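Thiamine phosphate pyrophosphorylase (Bacteroides thetaiotaomicron VPI-5482, PDB 3CEU) probably makes thiamine phosphate in thiamine diphosphate biosynthesis, as a TIM-barrel member of the thiamine-phosphate diphosphorylase family. Local coordinates at residues Glu14-Ile19 against Leu46-Glu51; Trp176-Ala181 against Tyr187-Glu192; Glu136-Lys141 against Lys162-Gly167. All coordinates share one frame; numbering follows the deposited sequence.

Interaction 1 of 3, residues Glu14-Ile19 against Leu46-Glu51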
loop_
_atom_site.group_PDB
_atom_site.type_symbol
_atom_site.label_atom_id
_atom_site.label_comp_id
_atom_site.label_asym_id
_atom_site.label_seq_id
_atom_site.Cartn_x
_atom_site.Cartn_y
_atom_site.Cartn_z
ATOM N N GLU A 14 4.306 -19.581 1.925
ATOM C CA GLU A 14 2.922 -19.394 1.506
ATOM C C GLU A 14 2.590 -17.935 1.192
ATOM O O GLU A 14 1.524 -17.641 0.645
ATOM C CB GLU A 14 1.960 -19.938 2.570
ATOM C CG GLU A 14 1.765 -21.447 2.481
ATOM C CD GLU A 14 0.877 -21.995 3.578
ATOM O OE1 GLU A 14 1.326 -22.040 4.747
ATOM O OE2 GLU A 14 -0.271 -22.381 3.269
ATOM N N GLU A 15 3.511 -17.030 1.521
ATOM C CA GLU A 15 3.316 -15.602 1.265
ATOM C C GLU A 15 3.036 -15.338 -0.221
ATOM O O GLU A 15 2.175 -14.519 -0.560
ATOM C CB GLU A 15 4.554 -14.804 1.696
ATOM C CG GLU A 15 4.365 -13.292 1.615
ATOM C CD GLU A 15 5.637 -12.497 1.903
ATOM O OE1 GLU A 15 5.537 -11.256 1.995
ATOM O OE2 GLU A 15 6.725 -13.102 2.035
ATOM N N ASP A 16 3.758 -16.035 -1.097
ATOM C CA ASP A 16 3.576 -15.872 -2.533
ATOM C C ASP A 16 2.178 -16.316 -2.972
ATOM O O ASP A 16 1.571 -15.707 -3.856
ATOM C CB ASP A 16 4.644 -16.661 -3.307
ATOM C CG ASP A 16 4.390 -18.163 -3.306
ATOM O OD1 ASP A 16 4.356 -18.769 -2.219
ATOM O OD2 ASP A 16 4.228 -18.736 -4.398
ATOM N N LYS A 17 1.672 -17.377 -2.350
ATOM C CA LYS A 17 0.342 -17.901 -2.671
ATOM C C LYS A 17 -0.720 -16.920 -2.219
ATOM O O LYS A 17 -1.685 -16.643 -2.930
ATOM C CB LYS A 17 0.086 -19.231 -1.953
ATOM C CG LYS A 17 0.559 -20.485 -2.680
ATOM C CD LYS A 17 2.066 -20.591 -2.758
ATOM C CE LYS A 17 2.480 -21.992 -3.199
ATOM N NZ LYS A 17 2.093 -23.021 -2.180
ATOM N N ILE A 18 -0.547 -16.403 -1.011
ATOM C CA ILE A 18 -1.513 -15.471 -0.490
ATOM C C ILE A 18 -1.528 -14.219 -1.344
ATOM O O ILE A 18 -2.597 -13.716 -1.680
ATOM C CB ILE A 18 -1.217 -15.102 0.977
ATOM C CG1 ILE A 18 -1.234 -16.366 1.843
ATOM C CG2 ILE A 18 -2.268 -14.115 1.473
ATOM C CD1 ILE A 18 -0.952 -16.130 3.313
ATOM N N ILE A 19 -0.349 -13.711 -1.702
ATOM C CA ILE A 19 -0.278 -12.505 -2.516
ATOM C C ILE A 19 -0.958 -12.709 -3.860
ATOM O O ILE A 19 -1.720 -11.859 -4.323
ATOM C CB ILE A 19 1.181 -12.066 -2.756
ATOM C CG1 ILE A 19 1.783 -11.557 -1.437
ATOM C CG2 ILE A 19 1.232 -10.979 -3.854
ATOM C CD1 ILE A 19 3.284 -11.223 -1.484
ATOM N N LEU A 46 9.164 -12.592 -5.847
ATOM C CA LEU A 46 8.713 -12.045 -7.128
ATOM C C LEU A 46 8.635 -13.105 -8.230
ATOM O O LEU A 46 7.751 -13.054 -9.078
ATOM C CB LEU A 46 9.627 -10.890 -7.568
ATOM C CG LEU A 46 9.718 -9.712 -6.594
ATOM C CD1 LEU A 46 10.942 -8.863 -6.905
ATOM C CD2 LEU A 46 8.441 -8.896 -6.656
ATOM N N THR A 47 9.552 -14.065 -8.213
ATOM C CA THR A 47 9.557 -15.120 -9.226
ATOM C C THR A 47 8.332 -16.033 -9.127
ATOM O O THR A 47 7.825 -16.499 -10.140
ATOM C CB THR A 47 10.819 -16.011 -9.125
ATOM O OG1 THR A 47 11.993 -15.194 -9.175
ATOM C CG2 THR A 47 10.855 -17.001 -10.273
ATOM N N LEU A 48 7.870 -16.289 -7.905
ATOM C CA LEU A 48 6.707 -17.146 -7.669
ATOM C C LEU A 48 5.396 -16.488 -8.038
ATOM O O LEU A 48 4.426 -17.170 -8.373
ATOM C CB LEU A 48 6.632 -17.554 -6.204
ATOM C CG LEU A 48 7.420 -18.794 -5.797
ATOM C CD1 LEU A 48 8.777 -18.789 -6.474
ATOM C CD2 LEU A 48 7.565 -18.814 -4.270
ATOM N N ILE A 49 5.350 -15.165 -7.953
ATOM C CA ILE A 49 4.132 -14.467 -8.299
ATOM C C ILE A 49 4.085 -14.202 -9.792
ATOM O O ILE A 49 5.042 -13.696 -10.375
ATOM C CB ILE A 49 3.998 -13.138 -7.522
ATOM C CG1 ILE A 49 5.342 -12.414 -7.494
ATOM C CG2 ILE A 49 3.506 -13.413 -6.106
ATOM C CD1 ILE A 49 5.364 -11.206 -6.572
ATOM N N PRO A 50 2.966 -14.572 -10.433
ATOM C CA PRO A 50 2.695 -14.415 -11.865
ATOM C C PRO A 50 3.173 -13.089 -12.422
ATOM O O PRO A 50 2.824 -12.033 -11.899
ATOM C CB PRO A 50 1.180 -14.549 -11.936
ATOM C CG PRO A 50 0.917 -15.589 -10.918
ATOM C CD PRO A 50 1.800 -15.162 -9.751
ATOM N N GLU A 51 3.961 -13.159 -13.493
ATOM C CA GLU A 51 4.523 -11.981 -14.154
ATOM C C GLU A 51 3.501 -10.862 -14.350
ATOM O O GLU A 51 3.786 -9.699 -14.076
ATOM C CB GLU A 51 5.087 -12.364 -15.530
ATOM C CG GLU A 51 5.741 -13.749 -15.608
ATOM C CD GLU A 51 6.126 -14.157 -17.039
ATOM O OE1 GLU A 51 7.167 -13.684 -17.548
ATOM O OE2 GLU A 51 5.376 -14.949 -17.656
#
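Asp16 and Ile19 meet Leu48 and Ile49 where two neighbouring outer helices of a TIM barrel come together. Helix 15-24 contributes its first turn. Helix 39-48 contributes its last turn and the exit from it. The contact is partly buried, and no hydrogen bond crosses it.

The closest approach sets a carboxylate against an aliphatic chain. Asp16 OD2 lies 3.2 Å from Leu48 CB and 3.3 Å from Leu48 CD2. Asp16 CB also packs on Leu48 CB, at 3.6 Å. The carboxylate reaches this place because Asp16 CG stands between its own backbone N and carbonyl carbon (chi1 75°). The start of helix 15-24 is likely to ease the negative charge so close to a leucine. An alanine here lacks the carboxylate, and its loss would probably uncover Leu48 CD2 and open a shallow gap at the rim of the contact.

The second kind of contact is apolar and deeper. Ile19 and Ile49 are both buried. Ile19 also packs on Leu45 and on Leu30 of strand 29-32, while Ile49 touches Thr20.

The His54 side chain meets the exit of helix 39-48: its NE2 is hydrogen-bonded to Leu46 O and to Ile49 O. One methyl serves two partners: Ile49 CG2 is 4.0 Å from Ile19 CG2 and 3.8 Å from Asp16 O.

Interaction 2 of 3, residues Trp176-Ala181 against Tyr187-Glu192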
loop_
_atom_site.group_PDB
_atom_site.type_symbol
_atom_site.label_atom_id
_atom_site.label_comp_id
_atom_site.label_asym_id
_atom_site.label_seq_id
_atom_site.Cartn_x
_atom_site.Cartn_y
_atom_site.Cartn_z
ATOM N N TRP A 176 -2.880 -8.833 7.254
ATOM C CA TRP A 176 -1.976 -9.951 7.518
ATOM C C TRP A 176 -2.125 -10.580 8.914
ATOM O O TRP A 176 -1.886 -11.778 9.089
ATOM C CB TRP A 176 -0.523 -9.518 7.284
ATOM C CG TRP A 176 -0.273 -9.042 5.888
ATOM C CD1 TRP A 176 -0.126 -7.751 5.478
ATOM C CD2 TRP A 176 -0.203 -9.849 4.707
ATOM N NE1 TRP A 176 0.026 -7.700 4.109
ATOM C CE2 TRP A 176 -0.018 -8.975 3.610
ATOM C CE3 TRP A 176 -0.289 -11.229 4.464
ATOM C CZ2 TRP A 176 0.088 -9.432 2.294
ATOM C CZ3 TRP A 176 -0.184 -11.685 3.150
ATOM C CH2 TRP A 176 0.001 -10.788 2.087
ATOM N N ASN A 177 -2.520 -9.781 9.898
ATOM C CA ASN A 177 -2.713 -10.285 11.249
ATOM C C ASN A 177 -3.806 -11.359 11.279
ATOM O O ASN A 177 -3.987 -12.051 12.291
ATOM C CB ASN A 177 -3.087 -9.131 12.192
ATOM C CG ASN A 177 -1.932 -8.135 12.397
ATOM O OD1 ASN A 177 -2.132 -7.014 12.878
ATOM N ND2 ASN A 177 -0.719 -8.556 12.040
ATOM N N LYS A 178 -4.525 -11.501 10.166
ATOM C CA LYS A 178 -5.608 -12.481 10.053
ATOM C C LYS A 178 -5.066 -13.855 9.706
ATOM O O LYS A 178 -5.821 -14.782 9.437
ATOM C CB LYS A 178 -6.613 -12.044 8.977
ATOM C CG LYS A 178 -8.065 -12.073 9.433
ATOM C CD LYS A 178 -8.271 -11.212 10.669
ATOM C CE LYS A 178 -8.232 -9.721 10.355
ATOM N NZ LYS A 178 -9.486 -9.263 9.687
ATOM N N PHE A 179 -3.749 -13.989 9.706
ATOM C CA PHE A 179 -3.153 -15.276 9.397
ATOM C C PHE A 179 -1.939 -15.541 10.258
ATOM O O PHE A 179 -1.045 -14.703 10.359
ATOM C CB PHE A 179 -2.757 -15.346 7.924
ATOM C CG PHE A 179 -2.034 -16.608 7.551
ATOM C CD1 PHE A 179 -0.657 -16.603 7.348
ATOM C CD2 PHE A 179 -2.733 -17.802 7.395
ATOM C CE1 PHE A 179 0.013 -17.769 6.986
ATOM C CE2 PHE A 179 -2.078 -18.976 7.035
ATOM C CZ PHE A 179 -0.702 -18.965 6.826
ATOM N N ASP A 180 -1.914 -16.707 10.890
ATOM C CA ASP A 180 -0.777 -17.079 11.717
ATOM C C ASP A 180 -0.243 -18.406 11.209
ATOM O O ASP A 180 -0.919 -19.437 11.282
ATOM C CB ASP A 180 -1.177 -17.205 13.184
ATOM C CG ASP A 180 -1.792 -15.938 13.728
ATOM O OD1 ASP A 180 -1.234 -14.848 13.474
ATOM O OD2 ASP A 180 -2.829 -16.037 14.421
ATOM N N ALA A 181 0.979 -18.374 10.694
ATOM C CA ALA A 181 1.614 -19.567 10.143
ATOM C C ALA A 181 1.678 -20.730 11.122
ATOM O O ALA A 181 1.959 -20.547 12.303
ATOM C CB ALA A 181 3.018 -19.219 9.658
ATOM N N TYR A 187 -5.401 -19.826 4.566
ATOM C CA TYR A 187 -5.430 -18.375 4.611
ATOM C C TYR A 187 -6.726 -17.774 4.072
ATOM O O TYR A 187 -6.747 -16.663 3.533
ATOM C CB TYR A 187 -4.223 -17.798 3.864
ATOM C CG TYR A 187 -3.949 -18.410 2.510
ATOM C CD1 TYR A 187 -3.099 -19.506 2.376
ATOM C CD2 TYR A 187 -4.529 -17.880 1.360
ATOM C CE1 TYR A 187 -2.829 -20.061 1.127
ATOM C CE2 TYR A 187 -4.269 -18.424 0.103
ATOM C CZ TYR A 187 -3.419 -19.513 -0.009
ATOM O OH TYR A 187 -3.158 -20.043 -1.258
ATOM N N LEU A 188 -7.810 -18.521 4.237
ATOM C CA LEU A 188 -9.132 -18.091 3.800
ATOM C C LEU A 188 -9.528 -16.776 4.481
ATOM O O LEU A 188 -9.988 -15.839 3.822
ATOM C CB LEU A 188 -10.159 -19.184 4.128
ATOM C CG LEU A 188 -10.751 -19.924 2.929
ATOM C CD1 LEU A 188 -11.459 -21.203 3.374
ATOM C CD2 LEU A 188 -11.719 -19.000 2.212
ATOM N N ALA A 189 -9.346 -16.716 5.799
ATOM C CA ALA A 189 -9.686 -15.519 6.571
ATOM C C ALA A 189 -9.040 -14.263 5.989
ATOM O O ALA A 189 -9.626 -13.181 6.015
ATOM C CB ALA A 189 -9.262 -15.689 8.039
ATOM N N VAL A 190 -7.827 -14.392 5.472
ATOM C CA VAL A 190 -7.174 -13.236 4.895
ATOM C C VAL A 190 -7.858 -12.855 3.589
ATOM O O VAL A 190 -8.200 -11.693 3.386
ATOM C CB VAL A 190 -5.675 -13.502 4.664
ATOM C CG1 VAL A 190 -5.065 -12.396 3.791
ATOM C CG2 VAL A 190 -4.957 -13.543 6.009
ATOM N N ILE A 191 -8.077 -13.829 2.714
ATOM C CA ILE A 191 -8.721 -13.541 1.441
ATOM C C ILE A 191 -10.158 -13.066 1.629
ATOM O O ILE A 191 -10.600 -12.140 0.955
ATOM C CB ILE A 191 -8.733 -14.774 0.512
ATOM C CG1 ILE A 191 -7.347 -15.429 0.485
ATOM C CG2 ILE A 191 -9.147 -14.359 -0.910
ATOM C CD1 ILE A 191 -6.228 -14.472 0.110
ATOM N N GLU A 192 -10.889 -13.687 2.546
ATOM C CA GLU A 192 -12.264 -13.281 2.776
ATOM C C GLU A 192 -12.327 -11.871 3.333
ATOM O O GLU A 192 -13.199 -11.078 2.966
ATOM C CB GLU A 192 -12.969 -14.268 3.717
ATOM C CG GLU A 192 -13.026 -15.683 3.155
ATOM C CD GLU A 192 -13.839 -16.634 4.010
ATOM O OE1 GLU A 192 -15.080 -16.634 3.899
ATOM O OE2 GLU A 192 -13.236 -17.386 4.803
#
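Phe179 and Lys178 pack against Val190 near the start of helix 188-201. One methyl does most of this work. Val190 CG2 lies 3.4 Å from Phe179 CB and 3.7 Å from Lys178 CB. The valine torsion (chi1 168°) sets CG2 beside the backbone N, facing Lys178 and Phe179, while CG1 goes to Ile18 of helix 15-24. Ala189 CB adds contacts beside it, 3.8 Å from Lys178 O and 4.1 Å from Lys178 CG. The lysine chain then bends repeatedly, and its end leads away from the helix.

The Phe179 ring meets Tyr187 obliquely, with Phe179 CD2 3.8 Å from Tyr187 CB. Only the base of the tyrosine takes part here. Its CG sits between the backbone N and the carbonyl carbon (chi1 47°), which carries the ring to Lys17 and Ile18 of helix 15-24. Ile191 CG1 meets that ring at its edge, in plane. No hydrogen bond joins the two segments.

The next shell fixes both backbones. A type I turn runs from Trp176 to Phe179, closed by Phe179 N to Trp176 O at 3.0 Å. Tyr187 takes the N-cap position, and Asn186 OD1 accepts from Leu188 N. Asp184 OD2 accepts from Asp180 N.

Helix 188-201 is the last of the barrel. Tyr187 and Ile191 turn it against helix 15-24, while Trp176 NE1 bonds to Val6 O at the end of strand 2-6.

Interaction 3 of 3, residues Glu136-Lys141 against Lys162-Gly167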
loop_
_atom_site.group_PDB
_atom_site.type_symbol
_atom_site.label_atom_id
_atom_site.label_comp_id
_atom_site.label_asym_id
_atom_site.label_seq_id
_atom_site.Cartn_x
_atom_site.Cartn_y
_atom_site.Cartn_z
ATOM N N GLU A 136 -10.852 20.198 6.333
ATOM C CA GLU A 136 -10.430 21.488 5.792
ATOM C C GLU A 136 -9.434 21.229 4.663
ATOM O O GLU A 136 -9.471 21.889 3.629
ATOM C CB GLU A 136 -9.781 22.325 6.897
ATOM C CG GLU A 136 -10.684 22.534 8.111
ATOM C CD GLU A 136 -11.799 23.533 7.859
ATOM O OE1 GLU A 136 -12.515 23.398 6.840
ATOM O OE2 GLU A 136 -11.969 24.451 8.695
ATOM N N ALA A 137 -8.554 20.252 4.871
ATOM C CA ALA A 137 -7.555 19.886 3.875
ATOM C C ALA A 137 -8.215 19.173 2.698
ATOM O O ALA A 137 -7.626 19.053 1.627
ATOM C CB ALA A 137 -6.491 18.991 4.503
ATOM N N GLN A 138 -9.439 18.698 2.900
ATOM C CA GLN A 138 -10.168 18.006 1.847
ATOM C C GLN A 138 -10.717 18.995 0.824
ATOM O O GLN A 138 -10.622 18.775 -0.384
ATOM C CB GLN A 138 -11.320 17.198 2.451
ATOM C CG GLN A 138 -12.147 16.459 1.422
ATOM C CD GLN A 138 -13.325 15.737 2.041
ATOM O OE1 GLN A 138 -13.330 15.444 3.238
ATOM N NE2 GLN A 138 -14.326 15.428 1.226
ATOM N N LYS A 139 -11.286 20.087 1.324
ATOM C CA LYS A 139 -11.867 21.126 0.475
ATOM C C LYS A 139 -10.779 21.924 -0.247
ATOM O O LYS A 139 -10.985 22.405 -1.367
ATOM C CB LYS A 139 -12.732 22.066 1.322
ATOM C CG LYS A 139 -13.891 21.361 2.017
ATOM C CD LYS A 139 -14.867 22.345 2.654
ATOM C CE LYS A 139 -14.311 22.944 3.931
ATOM N NZ LYS A 139 -14.178 21.910 4.998
ATOM N N ALA A 140 -9.620 22.049 0.395
ATOM C CA ALA A 140 -8.500 22.783 -0.186
ATOM C C ALA A 140 -7.880 21.995 -1.333
ATOM O O ALA A 140 -6.908 22.434 -1.946
ATOM C CB ALA A 140 -7.448 23.070 0.882
ATOM N N LYS A 141 -8.444 20.825 -1.609
ATOM C CA LYS A 141 -7.956 19.975 -2.688
ATOM C C LYS A 141 -6.565 19.395 -2.399
ATOM O O LYS A 141 -5.969 18.746 -3.260
ATOM C CB LYS A 141 -7.925 20.760 -4.005
ATOM C CG LYS A 141 -9.266 21.370 -4.418
ATOM C CD LYS A 141 -10.330 20.305 -4.674
ATOM C CE LYS A 141 -11.670 20.936 -5.029
ATOM N NZ LYS A 141 -12.766 19.934 -5.011
ATOM N N LYS A 162 -12.662 7.265 2.637
ATOM C CA LYS A 162 -13.045 7.648 1.284
ATOM C C LYS A 162 -13.935 8.879 1.360
ATOM O O LYS A 162 -14.090 9.613 0.382
ATOM C CB LYS A 162 -13.779 6.513 0.564
ATOM C CG LYS A 162 -15.254 6.387 0.877
ATOM C CD LYS A 162 -16.045 6.040 -0.387
ATOM C CE LYS A 162 -15.629 4.696 -0.987
ATOM N NZ LYS A 162 -16.328 4.437 -2.280
ATOM N N ASP A 163 -14.517 9.103 2.533
ATOM C CA ASP A 163 -15.374 10.263 2.745
ATOM C C ASP A 163 -14.504 11.509 2.756
ATOM O O ASP A 163 -14.952 12.592 2.379
ATOM C CB ASP A 163 -16.108 10.139 4.077
ATOM C CG ASP A 163 -17.261 9.160 4.012
ATOM O OD1 ASP A 163 -17.301 8.340 3.065
ATOM O OD2 ASP A 163 -18.124 9.199 4.915
ATOM N N PHE A 164 -13.259 11.346 3.191
ATOM C CA PHE A 164 -12.311 12.452 3.255
ATOM C C PHE A 164 -11.769 12.828 1.874
ATOM O O PHE A 164 -11.048 13.815 1.736
ATOM C CB PHE A 164 -11.148 12.091 4.178
ATOM C CG PHE A 164 -11.471 12.200 5.645
ATOM C CD1 PHE A 164 -11.424 11.081 6.466
ATOM C CD2 PHE A 164 -11.785 13.429 6.213
ATOM C CE1 PHE A 164 -11.677 11.181 7.833
ATOM C CE2 PHE A 164 -12.041 13.542 7.583
ATOM C CZ PHE A 164 -11.985 12.416 8.392
ATOM N N GLY A 165 -12.104 12.035 0.860
ATOM C CA GLY A 165 -11.641 12.330 -0.485
ATOM C C GLY A 165 -10.340 11.649 -0.876
ATOM O O GLY A 165 -9.809 11.904 -1.961
ATOM N N PHE A 166 -9.822 10.796 0.008
ATOM C CA PHE A 166 -8.584 10.062 -0.247
ATOM C C PHE A 166 -8.688 9.231 -1.522
ATOM O O PHE A 166 -9.705 8.585 -1.777
ATOM C CB PHE A 166 -8.253 9.137 0.936
ATOM C CG PHE A 166 -7.594 9.839 2.098
ATOM C CD1 PHE A 166 -6.315 10.380 1.968
ATOM C CD2 PHE A 166 -8.259 9.982 3.316
ATOM C CE1 PHE A 166 -5.708 11.053 3.026
ATOM C CE2 PHE A 166 -7.657 10.655 4.379
ATOM C CZ PHE A 166 -6.373 11.193 4.228
ATOM N N GLY A 167 -7.633 9.247 -2.327
ATOM C CA GLY A 167 -7.641 8.469 -3.555
ATOM C C GLY A 167 -7.364 6.997 -3.289
ATOM O O GLY A 167 -7.275 6.197 -4.218
#
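Gln138 reaches from the last turn of helix 131-139 to the backbone of Asp163 and Phe164, in the turn that follows helix 158-163. Two residues earlier, Glu136 keeps to its own helix. Its OE1 forms a salt bridge with Lys139 NZ at 2.9 Å, and the ammonium meets it nearly along the C-O direction.

Gln138 carries the contact. Its CG is anti to the backbone N (chi1 179°), and the chain runs on extended, so the amide arrives at the neighbouring turn. NE2 gives a weak hydrogen bond to Asp163 O, 3.1 Å long but bent to 121°. OE1 lies 3.9 Å from Phe164 CD2, approaching the ring obliquely. The same OE1 is 3.2 Å from Phe164 O. Both are acceptors, an unfavourable pairing, so the placing of the amide is doubtful and its bond weak.

Lys139 also makes a weak bond to Arg135 O. Lys141, just after helix 131-139, is the first residue to leave helical angles, with positive phi.

Across the contact, Gly165 closes a Schellman motif (phi 93°). At these angles a CB would be jammed against Phe164 O. The Phe164 side chain is buried on Leu134 and Arg135 of helix 131-139.

Two adjacent helices here stop before strands 147-150 and 168-171. Such turns at the N-terminal ends of the strands are typical of the TIM barrel, on the side away from its catalytic mouth.

How the interactions relate
All three contacts lie in the outer layer of one barrel, each partly buried. Ile19 and Ile49, Phe179 and Val190, and Phe164 are buried; Leu48 and Ala189 are exposed, and Gln138 partly so. Interactions 1 and 2 are neighbours across helix 15-24, which supplies a segment of interaction 1 and is packed on by interaction 2. Ile18 packs on Trp176 and Val190, and Lys17 CB is 3.4 Å from Tyr187 OH. Here the barrel closes between its first helices and its last. Interaction 3 joins helices 131-139 and 158-163, about 34 Å from interaction 1 between centres, across the chain's centre. Interactions 1 and 2 rest on packing alone, while interaction 3 adds a weak amide-to-backbone bond.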